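Local coordinates for protein phosphatidylinositol-specific phospholipase C (Listeria monocytogenes, PDB 2PLC) that is a bacterial phosphatidylinositol-specific phospholipase C with a beta/alpha-barrel fold of the TIM-barrel clan, at residues 56-61 with 263-268; 193-198 with 234-239; 203-206 with 212-215; 219-222 with 228-231; 243-248 with 269-274. One frame throughout, in Å; residues are numbered along the deposited sequence.

Contact 1: residues 56-61 with 263-268; sequences AGIRYI and QTIKNI
Ile58 and Ile265 meet end to end through their delta methyls, CD1 of Ile58 lying 3.8 Å from CD1 of Ile265, while the two side chains run at about a right angle to each other. Ile265 makes all the contacts from the helix side. Its CG1 sits beside the backbone N (chi1 -61°), which leaves CG2 anti to that N and turned to the backbone of 56-57, while CG1 with CD1 reaches on to Ile58. The gamma branch fits tightly, since CG2 of Ile265 stands 3.1 Å from the carbonyl O of Ala56, whereas its CD1 touches the CB of Ala56 more loosely at 4.1 Å. A beta-branched residue suits this place because its two arms fill two directions at once, and the small Ala56 lets the helix come close. Gly57 has positive phi and closes helix 50-55 in a Schellman motif; having no side chain, it leaves room for CG2 of Ile265, 4.1 Å from its CA. Within the same turn Arg59 holds the backbone: its NH1 bonds to Ile58 O at 2.8 Å, above the carbonyl plane but within the plane of the guanidinium. The same group also reaches Leu54 O and pairs with Glu99. Both isoleucines rest on Pro22 of strand 20-24 as well, so the apolar patch continues into the sheet. The contact thus joins the turn between helix 50-55 and strand 60-65 to the last helix, 262-269, consistent with the closure of a beta/alpha barrel, where the last helix packs beside the first strand, here through Pro22.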
# COMPACT_ATOMS: atom_id res chain seq x y z
N ALA A 56 -3.96 -4.63 12.42
CA ALA A 56 -3.26 -3.53 13.07
C ALA A 56 -3.66 -2.17 12.48
O ALA A 56 -3.28 -1.12 13.00
CB ALA A 56 -1.75 -3.73 12.98
N GLY A 57 -4.39 -2.19 11.37
CA GLY A 57 -4.81 -0.94 10.76
C GLY A 57 -4.22 -0.62 9.40
O GLY A 57 -4.63 0.37 8.79
N ILE A 58 -3.28 -1.42 8.93
CA ILE A 58 -2.66 -1.19 7.62
C ILE A 58 -3.75 -1.33 6.56
O ILE A 58 -4.51 -2.29 6.58
CB ILE A 58 -1.53 -2.22 7.34
CG1 ILE A 58 -0.40 -2.06 8.36
CG2 ILE A 58 -1.02 -2.09 5.91
CD1 ILE A 58 0.23 -0.69 8.40
N ARG A 59 -3.85 -0.35 5.67
CA ARG A 59 -4.87 -0.40 4.62
C ARG A 59 -4.29 -0.29 3.23
O ARG A 59 -5.01 -0.22 2.24
CB ARG A 59 -5.94 0.67 4.83
CG ARG A 59 -6.84 0.42 6.03
CD ARG A 59 -7.65 -0.85 5.90
NE ARG A 59 -8.43 -1.10 7.11
CZ ARG A 59 -8.00 -1.81 8.15
NH1 ARG A 59 -6.79 -2.36 8.12
NH2 ARG A 59 -8.76 -1.94 9.23
N TYR A 60 -2.97 -0.22 3.16
CA TYR A 60 -2.28 -0.16 1.89
C TYR A 60 -1.24 -1.25 1.92
O TYR A 60 -0.45 -1.33 2.87
CB TYR A 60 -1.59 1.20 1.69
CG TYR A 60 -0.61 1.21 0.54
CD1 TYR A 60 -1.02 1.47 -0.76
CD2 TYR A 60 0.74 0.89 0.75
CE1 TYR A 60 -0.14 1.43 -1.82
CE2 TYR A 60 1.64 0.85 -0.31
CZ TYR A 60 1.19 1.12 -1.59
OH TYR A 60 2.07 1.07 -2.64
N ILE A 61 -1.25 -2.12 0.92
CA ILE A 61 -0.26 -3.20 0.86
C ILE A 61 0.48 -3.16 -0.46
O ILE A 61 -0.02 -2.68 -1.47
CB ILE A 61 -0.89 -4.58 1.13
CG1 ILE A 61 -1.99 -4.89 0.12
CG2 ILE A 61 -1.44 -4.63 2.54
CD1 ILE A 61 -2.65 -6.24 0.34
N GLN A 263 1.80 1.42 17.66
CA GLN A 263 1.63 2.79 18.15
C GLN A 263 1.60 3.80 17.00
O GLN A 263 0.71 4.66 16.93
CB GLN A 263 2.80 3.12 19.08
CG GLN A 263 2.79 4.53 19.67
CD GLN A 263 1.97 4.62 20.94
OE1 GLN A 263 0.74 4.45 20.91
NE2 GLN A 263 2.63 4.89 22.06
N THR A 264 2.59 3.70 16.12
CA THR A 264 2.72 4.58 14.98
C THR A 264 1.52 4.47 14.05
O THR A 264 1.02 5.48 13.55
CB THR A 264 4.00 4.26 14.17
OG1 THR A 264 5.11 4.14 15.06
CG2 THR A 264 4.29 5.37 13.17
N ILE A 265 1.06 3.25 13.83
CA ILE A 265 -0.09 3.00 12.97
C ILE A 265 -1.35 3.67 13.53
O ILE A 265 -2.10 4.30 12.79
CB ILE A 265 -0.32 1.48 12.78
CG1 ILE A 265 0.90 0.84 12.12
CG2 ILE A 265 -1.57 1.23 11.94
CD1 ILE A 265 0.92 -0.68 12.16
N LYS A 266 -1.55 3.55 14.84
CA LYS A 266 -2.71 4.15 15.49
C LYS A 266 -2.71 5.67 15.39
O LYS A 266 -3.74 6.28 15.12
CB LYS A 266 -2.76 3.76 16.98
CG LYS A 266 -3.33 2.38 17.26
CD LYS A 266 -3.50 2.17 18.76
CE LYS A 266 -4.09 0.80 19.08
NZ LYS A 266 -4.26 0.61 20.55
N ASN A 267 -1.55 6.28 15.61
CA ASN A 267 -1.44 7.73 15.55
C ASN A 267 -1.67 8.30 14.16
O ASN A 267 -2.16 9.42 14.03
CB ASN A 267 -0.09 8.19 16.12
CG ASN A 267 -0.05 8.09 17.63
OD1 ASN A 267 -1.09 8.00 18.28
ND2 ASN A 267 1.14 8.10 18.20
N ILE A 268 -1.34 7.53 13.13
CA ILE A 268 -1.56 7.97 11.76
C ILE A 268 -3.07 7.92 11.50
O ILE A 268 -3.63 8.81 10.86
CB ILE A 268 -0.80 7.11 10.74
CG1 ILE A 268 0.71 7.30 10.93
CG2 ILE A 268 -1.20 7.47 9.32
CD1 ILE A 268 1.55 6.46 10.00

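Contact 2: residues 193-198 with 234-239; sequences TKFKEI and NNKVEQ
The ring of Phe195 carries the folded end of Lys236 over one face, with CE of Lys236 3.8 Å from the ring centroid and 15° off its normal, a CH-pi contact displaced toward the rim. The ammonium follows it: NZ of Lys236 lies 4.4 Å from the same centroid, still over the face, and makes a cation-pi interaction. What brings it there is the double bend of the lysine chain at chi3 (67°) and chi4 (58°), which curls the tip back over the ring. Toward one side of the ring's outer half, CB of Lys236 stands 3.6 Å from CE1 of Phe195. Phenylalanine fits a partly exposed seam, offering a flat apolar surface to the methylenes and pi electrons to the charge. Deeper in, CE1 of Phe195 touches CG2 of Val237 at 4.1 Å, and this same methyl meets CG2 of Ile198 at 3.9 Å, the two branched side chains crossing at about a right angle. Ile217 touches both Ile198 and Val237 and so continues the apolar layer inward. The helix axes come no closer than 11.0 Å, a wide gap spanned by the large ring and the long lysine. With their N-to-C directions only 33° apart, helices 191-207 and 226-246 pack as consecutive, roughly parallel neighbours in the outer helical layer of a beta/alpha barrel.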
# COMPACT_ATOMS: atom_id res chain seq x y z
N THR A 193 17.82 14.14 4.55
CA THR A 193 17.21 14.40 3.25
C THR A 193 15.90 13.63 3.08
O THR A 193 14.90 14.19 2.65
CB THR A 193 18.17 14.03 2.10
OG1 THR A 193 19.34 14.86 2.18
CG2 THR A 193 17.50 14.24 0.74
N LYS A 194 15.92 12.34 3.43
CA LYS A 194 14.74 11.50 3.31
C LYS A 194 13.59 12.05 4.16
O LYS A 194 12.43 12.03 3.73
CB LYS A 194 15.07 10.07 3.74
CG LYS A 194 13.91 9.08 3.63
CD LYS A 194 13.48 8.84 2.18
CE LYS A 194 12.37 7.78 2.12
NZ LYS A 194 11.91 7.47 0.73
N PHE A 195 13.91 12.57 5.34
CA PHE A 195 12.88 13.12 6.21
C PHE A 195 12.26 14.37 5.56
O PHE A 195 11.04 14.55 5.60
CB PHE A 195 13.46 13.45 7.59
CG PHE A 195 12.42 13.87 8.59
CD1 PHE A 195 11.34 13.04 8.86
CD2 PHE A 195 12.50 15.10 9.23
CE1 PHE A 195 10.35 13.43 9.76
CE2 PHE A 195 11.51 15.49 10.13
CZ PHE A 195 10.43 14.65 10.40
N LYS A 196 13.10 15.20 4.96
CA LYS A 196 12.63 16.41 4.29
C LYS A 196 11.63 16.07 3.19
O LYS A 196 10.55 16.65 3.12
CB LYS A 196 13.81 17.21 3.73
CG LYS A 196 14.35 18.28 4.68
CD LYS A 196 15.73 18.81 4.29
CE LYS A 196 15.77 19.37 2.86
NZ LYS A 196 14.97 20.62 2.67
N GLU A 197 11.98 15.07 2.38
CA GLU A 197 11.11 14.62 1.29
C GLU A 197 9.80 14.06 1.80
O GLU A 197 8.76 14.21 1.15
CB GLU A 197 11.83 13.57 0.44
CG GLU A 197 13.08 14.10 -0.23
CD GLU A 197 13.87 13.01 -0.92
OE1 GLU A 197 14.01 11.92 -0.35
OE2 GLU A 197 14.35 13.26 -2.05
N ILE A 198 9.84 13.39 2.95
CA ILE A 198 8.63 12.84 3.53
C ILE A 198 7.74 13.99 4.00
O ILE A 198 6.58 14.07 3.60
CB ILE A 198 8.95 11.88 4.71
CG1 ILE A 198 9.65 10.62 4.19
CG2 ILE A 198 7.67 11.48 5.45
CD1 ILE A 198 10.21 9.72 5.27
N ASN A 234 10.60 6.27 11.41
CA ASN A 234 9.21 6.08 11.86
C ASN A 234 8.80 6.97 13.02
O ASN A 234 7.71 7.54 13.01
CB ASN A 234 8.93 4.61 12.19
CG ASN A 234 8.94 3.72 10.96
OD1 ASN A 234 9.05 4.20 9.83
ND2 ASN A 234 8.81 2.42 11.18
N ASN A 235 9.69 7.12 14.00
CA ASN A 235 9.41 7.95 15.16
C ASN A 235 9.35 9.44 14.81
O ASN A 235 8.49 10.17 15.30
CB ASN A 235 10.47 7.73 16.24
CG ASN A 235 9.89 7.09 17.48
OD1 ASN A 235 9.73 7.76 18.50
ND2 ASN A 235 9.55 5.81 17.39
N LYS A 236 10.27 9.87 13.95
CA LYS A 236 10.31 11.26 13.52
C LYS A 236 9.03 11.59 12.78
O LYS A 236 8.43 12.64 13.01
CB LYS A 236 11.53 11.50 12.62
CG LYS A 236 12.84 11.42 13.37
CD LYS A 236 14.04 11.50 12.43
CE LYS A 236 14.16 12.86 11.77
NZ LYS A 236 14.26 13.94 12.79
N VAL A 237 8.60 10.68 11.91
CA VAL A 237 7.37 10.86 11.14
C VAL A 237 6.15 10.83 12.06
O VAL A 237 5.19 11.57 11.86
CB VAL A 237 7.24 9.79 10.04
CG1 VAL A 237 5.89 9.90 9.34
CG2 VAL A 237 8.36 9.96 9.02
N GLU A 238 6.20 9.98 13.09
CA GLU A 238 5.10 9.87 14.03
C GLU A 238 4.86 11.18 14.79
O GLU A 238 3.72 11.60 14.98
CB GLU A 238 5.37 8.74 15.02
CG GLU A 238 4.21 8.44 15.94
CD GLU A 238 4.52 7.33 16.93
OE1 GLU A 238 5.52 6.60 16.74
OE2 GLU A 238 3.76 7.20 17.91
N GLN A 239 5.95 11.83 15.21
CA GLN A 239 5.87 13.10 15.94
C GLN A 239 5.38 14.22 15.04
O GLN A 239 4.68 15.13 15.49
CB GLN A 239 7.23 13.47 16.50
CG GLN A 239 7.64 12.66 17.70
CD GLN A 239 9.08 12.91 18.09
OE1 GLN A 239 9.58 14.03 17.96
NE2 GLN A 239 9.76 11.86 18.54

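Contact 3: residues 203-206 with 212-215; sequences YQAS and LFLN
A chi1 of -77° places CG of Phe213 opposite its carbonyl carbon and sends the ring out from the strand to Ala205, and chi2 near 74° turns a face to the helix. Onto that face comes backbone as much as side chain: CA of Ala205 sits over the ring centre, 3.6 Å from the centroid and 7° off the normal, a CH-pi contact. Its methyl lies nearer the root of the ring, CB of Ala205 being 3.6 Å from CG of Phe213. Alanine suits the spot, because a single methyl lets the helix backbone come down onto the ring. Helix 191-207 is here the connecting helix of a beta-alpha-beta crossover, and strand 212-216, into which the chain returns, lies parallel to strands 180-183 and 253-257 between which it is bonded. Phe213 points from the sheet to the helix and is also touched by Thr201 and Val181. On the outer half of the ring, CB of Gln204 approaches CE2 of Phe213 at 4.0 Å, while the rest of that polar chain leads away from the strand. Asn215, two residues on and directed to the same helix, uses its ND2 to bond Ile198 O, about two turns before Ala205.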
# COMPACT_ATOMS: atom_id res chain seq x y z
N TYR A 203 3.06 17.54 3.38
CA TYR A 203 2.58 18.91 3.36
C TYR A 203 1.73 19.16 2.11
O TYR A 203 0.62 19.67 2.19
CB TYR A 203 3.76 19.88 3.44
CG TYR A 203 3.42 21.32 3.08
CD1 TYR A 203 2.62 22.10 3.92
CD2 TYR A 203 3.90 21.89 1.90
CE1 TYR A 203 2.30 23.42 3.58
CE2 TYR A 203 3.58 23.19 1.55
CZ TYR A 203 2.78 23.95 2.39
OH TYR A 203 2.46 25.24 2.01
N GLN A 204 2.26 18.77 0.95
CA GLN A 204 1.55 18.94 -0.32
C GLN A 204 0.26 18.13 -0.37
O GLN A 204 -0.75 18.58 -0.92
CB GLN A 204 2.46 18.56 -1.49
CG GLN A 204 3.70 19.42 -1.59
CD GLN A 204 4.04 19.79 -3.02
OE1 GLN A 204 3.63 20.84 -3.53
NE2 GLN A 204 4.81 18.92 -3.68
N ALA A 205 0.29 16.94 0.23
CA ALA A 205 -0.88 16.07 0.25
C ALA A 205 -2.03 16.71 1.01
O ALA A 205 -3.19 16.58 0.61
CB ALA A 205 -0.51 14.74 0.90
N SER A 206 -1.71 17.39 2.10
CA SER A 206 -2.73 18.04 2.92
C SER A 206 -3.45 19.16 2.18
O SER A 206 -4.61 19.46 2.49
CB SER A 206 -2.10 18.61 4.19
OG SER A 206 -1.25 19.70 3.88
N LEU A 212 -3.89 11.04 -5.21
CA LEU A 212 -3.43 10.06 -4.23
C LEU A 212 -1.93 10.24 -4.04
O LEU A 212 -1.18 10.25 -5.01
CB LEU A 212 -3.71 8.63 -4.69
CG LEU A 212 -5.05 8.01 -4.30
CD1 LEU A 212 -5.12 6.61 -4.87
CD2 LEU A 212 -5.19 7.97 -2.79
N PHE A 213 -1.51 10.42 -2.79
CA PHE A 213 -0.10 10.58 -2.47
C PHE A 213 0.47 9.32 -1.81
O PHE A 213 -0.02 8.89 -0.76
CB PHE A 213 0.10 11.77 -1.53
CG PHE A 213 0.03 13.11 -2.22
CD1 PHE A 213 -1.20 13.63 -2.62
CD2 PHE A 213 1.18 13.86 -2.44
CE1 PHE A 213 -1.27 14.88 -3.24
CE2 PHE A 213 1.11 15.10 -3.06
CZ PHE A 213 -0.12 15.61 -3.46
N LEU A 214 1.44 8.71 -2.47
CA LEU A 214 2.11 7.51 -1.96
C LEU A 214 3.44 8.01 -1.40
O LEU A 214 4.39 8.24 -2.14
CB LEU A 214 2.33 6.48 -3.07
CG LEU A 214 1.15 5.69 -3.66
CD1 LEU A 214 0.54 4.81 -2.61
CD2 LEU A 214 0.09 6.59 -4.26
N ASN A 215 3.48 8.20 -0.09
CA ASN A 215 4.66 8.72 0.60
C ASN A 215 5.50 7.61 1.26
O ASN A 215 5.19 7.17 2.36
CB ASN A 215 4.18 9.73 1.65
CG ASN A 215 5.25 10.71 2.07
OD1 ASN A 215 6.41 10.61 1.69
ND2 ASN A 215 4.84 11.69 2.88

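Contact 4: residues 219-222 with 228-231; sequences ATSL and QYAA
Ala219, at the start of 219-222, lays its methyl squarely on the ring of Tyr229: CB is 3.7 Å from the ring centroid and only 2° off the normal, a CH-pi contact over the centre of one face. Its carbonyl O hangs above the rim on that same face, O of Ala219 being 3.5 Å from CD2 of Tyr229. A small residue is apt here, since a lone methyl covers the face while the main chain stays close enough to pass along the ring. At Thr220 the backbone makes the approach, with its C 3.7 Å from CE2 of Tyr229; the side chain points away from the helix, and the main chain bonds to Tyr186 and Gly188. Ser221 comes back toward the ring. Its CB lies at the edge, near the ring plane, 3.7 Å from the OH of Tyr229 and 3.8 Å from CE2. With OG anti to the backbone N (chi1 173°), the serine hydroxyl is carried on to Thr223, whose N it meets in a weak hydrogen bond. The nearly extended backbone from Ala219 to Ser221 is what lets three successive residues follow one ring from face to edge. The tyrosine is fixed at its far end too, where its hydroxyl bonds to Pro189 O. Separately, Phe224 packs edge-to-face with the ring. Tyr229 thus lies near the start of helix 226-246, against the loop that leads into it from strand 212-216 and beside residues 186-189, which precede helix 191-207.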
# COMPACT_ATOMS: atom_id res chain seq x y z
N ALA A 219 13.48 2.95 2.80
CA ALA A 219 14.70 3.19 2.03
C ALA A 219 15.72 2.07 2.28
O ALA A 219 15.58 1.30 3.23
CB ALA A 219 15.30 4.53 2.39
N THR A 220 16.72 1.97 1.41
CA THR A 220 17.78 0.97 1.53
C THR A 220 19.09 1.65 1.20
O THR A 220 19.11 2.67 0.52
CB THR A 220 17.68 -0.18 0.52
OG1 THR A 220 16.35 -0.30 0.02
CG2 THR A 220 18.09 -1.48 1.18
N SER A 221 20.18 1.02 1.63
CA SER A 221 21.52 1.53 1.40
C SER A 221 22.48 0.35 1.56
O SER A 221 22.12 -0.67 2.17
CB SER A 221 21.85 2.61 2.42
OG SER A 221 23.20 3.02 2.32
N LEU A 222 23.66 0.47 0.97
CA LEU A 222 24.67 -0.58 1.07
C LEU A 222 25.16 -0.64 2.51
O LEU A 222 25.42 -1.72 3.04
CB LEU A 222 25.86 -0.27 0.16
CG LEU A 222 25.61 -0.15 -1.34
CD1 LEU A 222 26.92 0.19 -2.04
CD2 LEU A 222 25.04 -1.43 -1.90
N GLN A 228 17.37 -0.31 9.94
CA GLN A 228 18.04 0.87 10.49
C GLN A 228 17.33 2.17 10.12
O GLN A 228 17.11 3.02 10.98
CB GLN A 228 19.49 0.92 10.05
CG GLN A 228 20.34 -0.18 10.67
CD GLN A 228 21.75 -0.17 10.14
OE1 GLN A 228 21.99 -0.44 8.96
NE2 GLN A 228 22.70 0.16 11.00
N TYR A 229 16.94 2.30 8.85
CA TYR A 229 16.24 3.49 8.38
C TYR A 229 14.93 3.70 9.14
O TYR A 229 14.61 4.81 9.55
CB TYR A 229 15.91 3.38 6.90
CG TYR A 229 16.96 3.94 5.97
CD1 TYR A 229 17.11 5.32 5.81
CD2 TYR A 229 17.78 3.10 5.21
CE1 TYR A 229 18.04 5.85 4.93
CE2 TYR A 229 18.73 3.63 4.32
CZ TYR A 229 18.85 5.01 4.19
OH TYR A 229 19.77 5.54 3.31
N ALA A 230 14.17 2.61 9.29
CA ALA A 230 12.87 2.64 9.97
C ALA A 230 13.01 3.04 11.43
O ALA A 230 12.18 3.79 11.95
CB ALA A 230 12.19 1.28 9.86
N ALA A 231 14.06 2.55 12.08
CA ALA A 231 14.32 2.87 13.48
C ALA A 231 14.59 4.36 13.66
O ALA A 231 14.26 4.95 14.69
CB ALA A 231 15.48 2.06 13.99

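Contact 5: residues 243-248 with 269-274; sequences NLTSEK and IKNNKF
ND2 of Asn271 is held by two acceptors, OG1 of Thr245 and the carbonyl O of Val249. The bond to Thr245 is short and nearly straight, ND2 to OG1 2.8 Å with an angle of 169° at the hydrogen, and OG1 lies within 4° of the amide plane. CG of Asn271, anti to the backbone N (chi1 -178°), carries the amide out to Thr245; the two side chains run past each other in opposite directions. Thr245 OG1 is bonded in turn to Val241 O, one turn back in its own helix. The far end of the amide, OD1 of Asn271, bonds to OG of Ser20; since the carbonyl of Val249 can only accept, ND2 is well placed as the nitrogen. Both partners stand at ends: Lys248, with positive phi, closes helix 226-246 in a Schellman motif, its N bonding to Thr245 O at 3.0 Å. Across from it, Ile269 to Asn272 forms a type I turn in which Ile269 O receives both N of Asn272, at 3.1 Å, and ND2 of Asn272, at 2.8 Å. Asparagine, donor and acceptor in one flat group, can therefore tie a helix end, the strand 20-24 and the chain's tail together through directional bonds, with little apolar packing.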
# COMPACT_ATOMS: atom_id res chain seq x y z
N ASN A 243 1.91 16.47 15.58
CA ASN A 243 1.91 17.93 15.59
C ASN A 243 0.82 18.47 14.64
O ASN A 243 0.03 19.32 15.02
CB ASN A 243 3.28 18.45 15.14
CG ASN A 243 3.36 19.96 15.15
OD1 ASN A 243 3.96 20.57 14.25
ND2 ASN A 243 2.77 20.58 16.16
N LEU A 244 0.83 17.96 13.41
CA LEU A 244 -0.13 18.35 12.38
C LEU A 244 -1.57 18.07 12.78
O LEU A 244 -2.49 18.73 12.30
CB LEU A 244 0.20 17.64 11.07
CG LEU A 244 0.85 18.47 9.97
CD1 LEU A 244 1.94 19.39 10.51
CD2 LEU A 244 1.40 17.54 8.91
N THR A 245 -1.78 17.09 13.65
CA THR A 245 -3.11 16.75 14.12
C THR A 245 -3.56 17.85 15.10
O THR A 245 -4.73 18.24 15.10
CB THR A 245 -3.14 15.37 14.81
OG1 THR A 245 -2.75 14.36 13.87
CG2 THR A 245 -4.54 15.04 15.34
N SER A 246 -2.62 18.35 15.90
CA SER A 246 -2.89 19.42 16.86
C SER A 246 -3.25 20.69 16.10
O SER A 246 -4.10 21.47 16.54
CB SER A 246 -1.65 19.70 17.72
OG SER A 246 -1.29 18.57 18.50
N GLU A 247 -2.60 20.89 14.96
CA GLU A 247 -2.83 22.05 14.12
C GLU A 247 -4.06 21.87 13.24
O GLU A 247 -4.32 22.69 12.36
CB GLU A 247 -1.60 22.31 13.23
CG GLU A 247 -0.36 22.71 13.99
CD GLU A 247 -0.58 23.95 14.85
OE1 GLU A 247 -0.76 25.05 14.28
OE2 GLU A 247 -0.59 23.81 16.09
N LYS A 248 -4.81 20.79 13.48
CA LYS A 248 -6.02 20.50 12.72
C LYS A 248 -5.76 20.22 11.24
O LYS A 248 -6.58 20.53 10.38
CB LYS A 248 -7.04 21.64 12.86
CG LYS A 248 -8.16 21.41 13.88
CD LYS A 248 -7.66 21.42 15.31
CE LYS A 248 -8.83 21.38 16.28
NZ LYS A 248 -8.39 21.45 17.70
N ILE A 269 -3.72 6.88 12.02
CA ILE A 269 -5.17 6.71 11.88
C ILE A 269 -5.90 7.86 12.59
O ILE A 269 -6.85 8.43 12.06
CB ILE A 269 -5.65 5.37 12.48
CG1 ILE A 269 -5.13 4.19 11.64
CG2 ILE A 269 -7.17 5.32 12.57
CD1 ILE A 269 -5.37 2.84 12.28
N LYS A 270 -5.42 8.20 13.79
CA LYS A 270 -6.02 9.27 14.59
C LYS A 270 -5.99 10.64 13.90
O LYS A 270 -6.73 11.54 14.29
CB LYS A 270 -5.36 9.37 15.96
CG LYS A 270 -5.75 8.26 16.92
CD LYS A 270 -5.26 8.59 18.33
CE LYS A 270 -5.72 7.55 19.34
NZ LYS A 270 -5.44 7.97 20.75
N ASN A 271 -5.15 10.79 12.88
CA ASN A 271 -5.08 12.05 12.15
C ASN A 271 -6.38 12.35 11.41
O ASN A 271 -6.68 13.51 11.15
CB ASN A 271 -3.90 12.06 11.17
CG ASN A 271 -3.77 13.38 10.44
OD1 ASN A 271 -4.09 13.48 9.26
ND2 ASN A 271 -3.31 14.41 11.14
N ASN A 272 -7.14 11.32 11.05
CA ASN A 272 -8.41 11.51 10.35
C ASN A 272 -9.48 11.98 11.33
O ASN A 272 -9.42 11.64 12.51
CB ASN A 272 -8.86 10.20 9.70
CG ASN A 272 -7.81 9.60 8.80
OD1 ASN A 272 -7.57 10.08 7.70
ND2 ASN A 272 -7.19 8.52 9.27
N LYS A 273 -10.45 12.75 10.85
CA LYS A 273 -11.52 13.25 11.72
C LYS A 273 -12.71 12.30 11.77
O LYS A 273 -13.31 11.96 10.75
CB LYS A 273 -11.99 14.65 11.29
CG LYS A 273 -12.67 15.42 12.42
CD LYS A 273 -14.05 15.96 12.06
CE LYS A 273 -13.99 17.19 11.15
NZ LYS A 273 -13.49 16.90 9.78
N PHE A 274 -13.04 11.87 12.99
CA PHE A 274 -14.16 10.96 13.24
C PHE A 274 -15.28 11.71 13.97
O PHE A 274 -16.43 11.66 13.48
CB PHE A 274 -13.70 9.77 14.11
CG PHE A 274 -12.61 8.93 13.48
CD1 PHE A 274 -11.28 9.30 13.58
CD2 PHE A 274 -12.93 7.75 12.81
CE1 PHE A 274 -10.27 8.51 13.03
CE2 PHE A 274 -11.93 6.96 12.25
CZ PHE A 274 -10.60 7.34 12.36

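In the fold
Contacts 1 and 3 are buried and almost wholly apolar. Contacts 2, 3 and 4 each centre on an aromatic ring, covered by a lysine in 2, by helix backbone in 3 and by a loop alanine in 4; only 3 of these is buried. Contact 5, the farthest from the chain's centre, relies on hydrogen bonds. Helix 226-246 is common to three, meeting its lead-in loop in contact 4, helix 191-207 in contact 2 and the C-terminal tail in contact 5. Helix 191-207 serves contacts 2 and 3. Glu238 bonds to Thr264, joining the neighbourhoods of contacts 1 and 2, and inside the barrel Tyr60 packs on Leu214 between contacts 1 and 3. Contacts 4 and 5 lie about 27 Å apart, centre to centre.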